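Local coordinates for protein AvrRxo1-ORF1 (Xanthomonas oryzae pv. oryzicola, PDB 4Z8T) that is a type III effector with a polynucleotide kinase domain of the zeta-toxin, P-loop type, probably phosphorylating a small-molecule or nucleotide substrate and bound here to its partner AvrRxo1-ORF2, at residues T79-A82 with T83-P87; C101-P104 with D105-K108; D186-L189 with E190-L193. All coordinates share one frame; numbering follows the deposited sequence.

Contact 1: T79-A82 with T83-P87. With SO4 (sulfate ion), chain D.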
# COMPACT_ATOMS: atom_id res chain seq x y z
N THR A 79 24.34 -2.93 -10.85
CA THR A 79 25.49 -2.74 -11.73
C THR A 79 25.51 -1.35 -12.38
O THR A 79 26.55 -0.68 -12.38
CB THR A 79 25.57 -3.85 -12.78
OG1 THR A 79 25.72 -5.10 -12.10
CG2 THR A 79 26.74 -3.63 -13.71
N ARG A 80 24.37 -0.90 -12.89
CA ARG A 80 24.28 0.43 -13.48
C ARG A 80 24.57 1.54 -12.46
O ARG A 80 25.24 2.53 -12.78
CB ARG A 80 22.91 0.62 -14.14
CG ARG A 80 22.81 1.88 -14.98
CD ARG A 80 21.42 2.02 -15.59
NE ARG A 80 21.16 3.41 -15.97
CZ ARG A 80 21.60 3.96 -17.09
NH1 ARG A 80 22.34 3.25 -17.94
NH2 ARG A 80 21.32 5.23 -17.37
N ILE A 81 24.07 1.37 -11.24
CA ILE A 81 24.39 2.34 -10.19
C ILE A 81 25.89 2.41 -9.86
O ILE A 81 26.46 3.50 -9.75
CB ILE A 81 23.56 2.09 -8.91
CG1 ILE A 81 22.13 2.57 -9.11
CG2 ILE A 81 24.19 2.80 -7.70
CD1 ILE A 81 21.97 4.08 -9.21
N ALA A 82 26.53 1.25 -9.73
CA ALA A 82 27.97 1.21 -9.51
C ALA A 82 28.71 1.94 -10.63
O ALA A 82 29.61 2.76 -10.37
CB ALA A 82 28.46 -0.23 -9.39
N THR A 83 28.31 1.68 -11.86
CA THR A 83 28.94 2.26 -13.04
C THR A 83 28.81 3.78 -13.10
O THR A 83 29.76 4.49 -13.45
CB THR A 83 28.36 1.62 -14.33
OG1 THR A 83 28.60 0.21 -14.31
CG2 THR A 83 28.96 2.25 -15.58
N LYS A 84 27.64 4.29 -12.74
CA LYS A 84 27.31 5.69 -12.92
C LYS A 84 27.59 6.54 -11.68
O LYS A 84 27.97 7.71 -11.79
CB LYS A 84 25.84 5.78 -13.27
CG LYS A 84 25.29 7.17 -13.47
CD LYS A 84 23.80 7.08 -13.81
CE LYS A 84 23.20 8.43 -14.16
NZ LYS A 84 21.91 8.24 -14.88
N LYS A 85 27.40 5.94 -10.51
CA LYS A 85 27.41 6.72 -9.27
C LYS A 85 28.61 6.49 -8.38
O LYS A 85 28.74 7.11 -7.33
CB LYS A 85 26.12 6.47 -8.47
CG LYS A 85 24.85 6.73 -9.25
CD LYS A 85 24.85 8.11 -9.90
CE LYS A 85 24.90 9.25 -8.88
NZ LYS A 85 24.92 10.59 -9.56
N ILE A 86 29.51 5.60 -8.79
CA ILE A 86 30.75 5.39 -8.05
C ILE A 86 31.90 5.49 -9.04
O ILE A 86 32.53 4.48 -9.37
CB ILE A 86 30.79 4.01 -7.30
CG1 ILE A 86 29.43 3.68 -6.66
CG2 ILE A 86 31.90 3.99 -6.25
CD1 ILE A 86 29.32 2.24 -6.20
N PRO A 87 32.18 6.71 -9.53
CA PRO A 87 33.15 6.89 -10.62
C PRO A 87 34.52 6.23 -10.40
O PRO A 87 35.09 5.72 -11.37
CB PRO A 87 33.33 8.42 -10.70
CG PRO A 87 32.08 8.98 -10.14
CD PRO A 87 31.62 8.00 -9.07
S SO4 D . 21.65 -5.18 -12.48
O1 SO4 D . 20.23 -5.23 -12.16
O2 SO4 D . 22.01 -3.93 -13.15
O3 SO4 D . 21.92 -6.30 -13.38
O4 SO4 D . 22.45 -5.34 -11.27
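T79 and T83 meet one turn apart on helix 78-85, where backbone bonds run from each carbonyl to the amide four residues on. The carbonyl of T79 takes two donors from the same residue: the amide N of T83 at 3.0 Å, and T83 OG1, which bonds to T79 O from 39° above the carbonyl plane. With T83 OG1 anti to its own carbonyl carbon (chi1 -60°), the hydroxyl swings back beside the backbone N and folds onto the preceding turn. Farther along, K85 N reaches I81 O at 2.7 Å, and the last rung, I86 N to A82 O, lengthens to 3.3 Å as I86 leaves helical geometry.

The apolar side is small. I86 CD1 lies 4.1 Å from A82 CB, and I81 CD1 touches K85 CG before the lysine, bent at chi2 and chi3, turns off. I81, A82 and I86 all pack on the central sheet, reaching strands 66-71, 179-185 and 238-245.

Charge lies on another side. R80 and K84 run side by side in the same direction, and R80 NH2 comes within 4.0 Å of K84 NZ, two like charges with no bond between them that would probably repel mildly.

At the start of the helix, T79 N points almost straight at sulfate O4 (3.1 Å, 171°), and G77 N binds the same ion. Sequence and geometry are consistent with a Walker A P-loop, the sulfate probably sitting where a nucleotide phosphate would. The helix N-terminus would thus offer its amides and partial positive charge to an anion.

Contact 2: C101-P104 with D105-K108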
# COMPACT_ATOMS: atom_id res chain seq x y z
N CYS A 101 35.12 -8.82 -7.78
CA CYS A 101 34.25 -8.55 -6.63
C CYS A 101 33.96 -9.80 -5.82
O CYS A 101 33.96 -10.92 -6.36
CB CYS A 101 32.93 -7.92 -7.10
SG CYS A 101 33.14 -6.40 -8.05
N VAL A 102 33.72 -9.62 -4.52
CA VAL A 102 33.30 -10.72 -3.66
C VAL A 102 31.82 -11.03 -3.85
O VAL A 102 30.96 -10.23 -3.51
CB VAL A 102 33.56 -10.43 -2.18
CG1 VAL A 102 33.08 -11.60 -1.32
CG2 VAL A 102 35.03 -10.17 -1.95
N ASN A 103 31.55 -12.21 -4.41
CA ASN A 103 30.23 -12.59 -4.86
C ASN A 103 30.33 -14.04 -5.33
O ASN A 103 31.08 -14.32 -6.26
CB ASN A 103 29.84 -11.70 -6.05
CG ASN A 103 28.47 -12.00 -6.60
OD1 ASN A 103 27.82 -12.97 -6.22
ND2 ASN A 103 28.01 -11.15 -7.51
N PRO A 104 29.60 -14.97 -4.69
CA PRO A 104 29.66 -16.39 -5.10
C PRO A 104 29.27 -16.60 -6.55
O PRO A 104 29.79 -17.49 -7.22
CB PRO A 104 28.62 -17.06 -4.19
CG PRO A 104 27.75 -15.96 -3.68
CD PRO A 104 28.65 -14.75 -3.58
N ASP A 105 28.36 -15.78 -7.05
CA ASP A 105 27.92 -15.94 -8.43
C ASP A 105 29.02 -15.83 -9.49
O ASP A 105 28.85 -16.36 -10.59
CB ASP A 105 26.79 -14.97 -8.73
CG ASP A 105 25.57 -15.22 -7.87
OD1 ASP A 105 25.35 -16.38 -7.48
OD2 ASP A 105 24.84 -14.25 -7.58
N VAL A 106 30.13 -15.16 -9.18
CA VAL A 106 31.21 -15.01 -10.16
C VAL A 106 31.90 -16.33 -10.49
O VAL A 106 32.58 -16.43 -11.51
CB VAL A 106 32.30 -13.98 -9.74
CG1 VAL A 106 31.69 -12.60 -9.46
CG2 VAL A 106 33.10 -14.50 -8.56
N PHE A 107 31.74 -17.33 -9.62
CA PHE A 107 32.41 -18.63 -9.83
C PHE A 107 31.50 -19.63 -10.52
O PHE A 107 31.97 -20.70 -10.93
CB PHE A 107 32.88 -19.24 -8.51
CG PHE A 107 33.96 -18.43 -7.82
CD1 PHE A 107 35.25 -18.41 -8.33
CD2 PHE A 107 33.68 -17.70 -6.67
CE1 PHE A 107 36.25 -17.67 -7.72
CE2 PHE A 107 34.68 -16.96 -6.05
CZ PHE A 107 35.97 -16.95 -6.57
N LYS A 108 30.22 -19.30 -10.62
CA LYS A 108 29.21 -20.29 -11.02
C LYS A 108 29.35 -20.79 -12.44
O LYS A 108 29.21 -21.99 -12.67
CB LYS A 108 27.79 -19.76 -10.78
CG LYS A 108 27.37 -19.83 -9.32
CD LYS A 108 25.89 -19.51 -9.18
CE LYS A 108 25.40 -19.82 -7.78
NZ LYS A 108 26.07 -18.92 -6.80
O HOH W 1 25.22 -11.73 -8.60
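N103 folds its side chain over the turn that follows it, forming an Asx turn: N103 OD1 accepts the amide N of D105 at 3.0 Å. The donor stands 53° out of the amide plane. Helical backbone angles at 105-107 then lead the chain into helix 108-113, with V106 N bonded to N103 O at 3.2 Å and F107 N to P104 O at 3.1 Å.

Around this turn, V106 CG2 sits 3.1 Å from N103 O, while its CG1 rests on N103 CB. The amide of N103 and the carboxylate of D105 are steeply turned, their planes 62° apart, and a water bridges them, accepting from N103 ND2 and probably donating to D105 OD2. D105 OD2 also hydrogen-bonds S98 OG of the AvrRxo1-ORF2 chain, which packs on P104, so the turn is part of that interface.

In the next shell, F107 is buried against helices 34-60 and 123-141. H127 and S130 of helix 123-141 help hold K108 NZ beside the aspartate. That lysine, bent at its last torsion (chi4 65°), closes a salt bridge in which K108 NZ meets D105 OD1 nearly end-on to the C-O bond, at 2.7 Å.

Contact 3: D186-L189 with E190-L193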
# COMPACT_ATOMS: atom_id res chain seq x y z
N ASP A 186 17.39 0.11 -4.48
CA ASP A 186 16.05 -0.48 -4.35
C ASP A 186 15.26 -0.36 -5.64
O ASP A 186 15.36 0.65 -6.35
CB ASP A 186 15.26 0.24 -3.27
CG ASP A 186 13.92 -0.41 -3.02
OD1 ASP A 186 13.88 -1.35 -2.19
OD2 ASP A 186 12.91 -0.02 -3.66
N ALA A 187 14.47 -1.39 -5.93
CA ALA A 187 13.45 -1.32 -6.97
C ALA A 187 12.22 -2.07 -6.47
O ALA A 187 12.33 -2.94 -5.61
CB ALA A 187 13.96 -1.95 -8.26
N PRO A 188 11.05 -1.73 -7.01
CA PRO A 188 9.84 -2.47 -6.65
C PRO A 188 10.03 -3.95 -6.97
O PRO A 188 10.79 -4.29 -7.88
CB PRO A 188 8.78 -1.87 -7.58
CG PRO A 188 9.27 -0.50 -7.88
CD PRO A 188 10.77 -0.57 -7.88
N LEU A 189 9.35 -4.81 -6.22
CA LEU A 189 9.49 -6.24 -6.39
C LEU A 189 9.23 -6.67 -7.82
O LEU A 189 9.95 -7.49 -8.37
CB LEU A 189 8.57 -6.99 -5.44
CG LEU A 189 8.51 -8.52 -5.55
CD1 LEU A 189 9.89 -9.15 -5.45
CD2 LEU A 189 7.62 -9.05 -4.43
N GLU A 190 8.18 -6.11 -8.42
CA GLU A 190 7.87 -6.47 -9.80
C GLU A 190 9.02 -6.13 -10.76
O GLU A 190 9.24 -6.84 -11.75
CB GLU A 190 6.58 -5.77 -10.23
CG GLU A 190 5.77 -6.54 -11.24
CD GLU A 190 4.34 -6.05 -11.32
OE1 GLU A 190 4.12 -4.82 -11.15
OE2 GLU A 190 3.43 -6.88 -11.53
N ASN A 191 9.76 -5.06 -10.46
CA ASN A 191 10.89 -4.70 -11.32
C ASN A 191 11.96 -5.77 -11.24
O ASN A 191 12.61 -6.08 -12.22
CB ASN A 191 11.48 -3.34 -10.94
CG ASN A 191 10.67 -2.18 -11.49
OD1 ASN A 191 9.48 -2.33 -11.77
ND2 ASN A 191 11.32 -1.03 -11.65
N SER A 192 12.18 -6.30 -10.04
CA SER A 192 13.15 -7.37 -9.89
C SER A 192 12.70 -8.63 -10.59
O SER A 192 13.51 -9.33 -11.17
CB SER A 192 13.41 -7.69 -8.41
OG SER A 192 14.20 -6.65 -7.82
N LEU A 193 11.39 -8.91 -10.55
CA LEU A 193 10.88 -10.12 -11.20
C LEU A 193 11.09 -10.03 -12.71
O LEU A 193 11.58 -10.98 -13.33
CB LEU A 193 9.40 -10.33 -10.86
CG LEU A 193 9.07 -10.53 -9.37
CD1 LEU A 193 7.54 -10.55 -9.14
CD2 LEU A 193 9.67 -11.81 -8.82
O HOH W 2 13.32 -5.78 -5.47
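P188 is the N-cap of helix 189-198, and its carbonyl opens the helical ladder: S192 N bonds to P188 O at 3.3 Å in the carbonyl plane, N191 N adds a weak bond to P188 O, and L193 N follows onto L189 O at 3.0 Å.

The side chains fall into two groups. N191 runs alongside the ring of P188, pointing the same way, with N191 ND2 3.8 Å from P188 CD. Its CG is anti to the carbonyl carbon (chi1 -79°), which lays the amide back toward the residues before the helix. N191 CB meanwhile meets A187 CB at 3.9 Å, so the asparagine touches both A187 and P188.

The second group lies along the leucines. L189 CG and L193 CD1 approach to 4.2 Å, one turn apart. L193, with CG beside its backbone N (chi1 -61°), brings that CG back to within 3.3 Å of L189 O.

A water ties the loop to the first turn of the helix, donating to A187 O at 3.0 Å and to S192 OG at 2.7 Å. S192 OG also hydrogen-bonds the carbonyl of T74, in the loop after strand 66-71, which links this helix start to the probable P-loop. E190 turns its carboxylate to a salt bridge with R296.

The whole piece leaves strand 179-185 for the helix. A187, P188 and N191 lie on T245 of strand 238-245, L189 and S192 pack on V213 of helix 210-222, and L193 reaches W322 and L326 of helix 322-331.

Overall arrangement
All three contacts are local: contact 1 along and off a helix, contacts 2 and 3 where loops run into helices. Contact 2 is the most buried, while contacts 1 and 3 are partly buried. Contacts 1 and 3 share strand 238-245 as a neighbour, and each follows a parallel strand of the central sheet. Contact 2 packs on helices 34-60 and 123-141, with V102 bonded to strand 154-157, and alone meets AvrRxo1-ORF2. Chemistry follows place: contact 1 offers amides to a sulfate, contact 2 joins an acid, a lysine and a water, and contact 3 combines leucine and proline packing with a water and the first bonds of a helix.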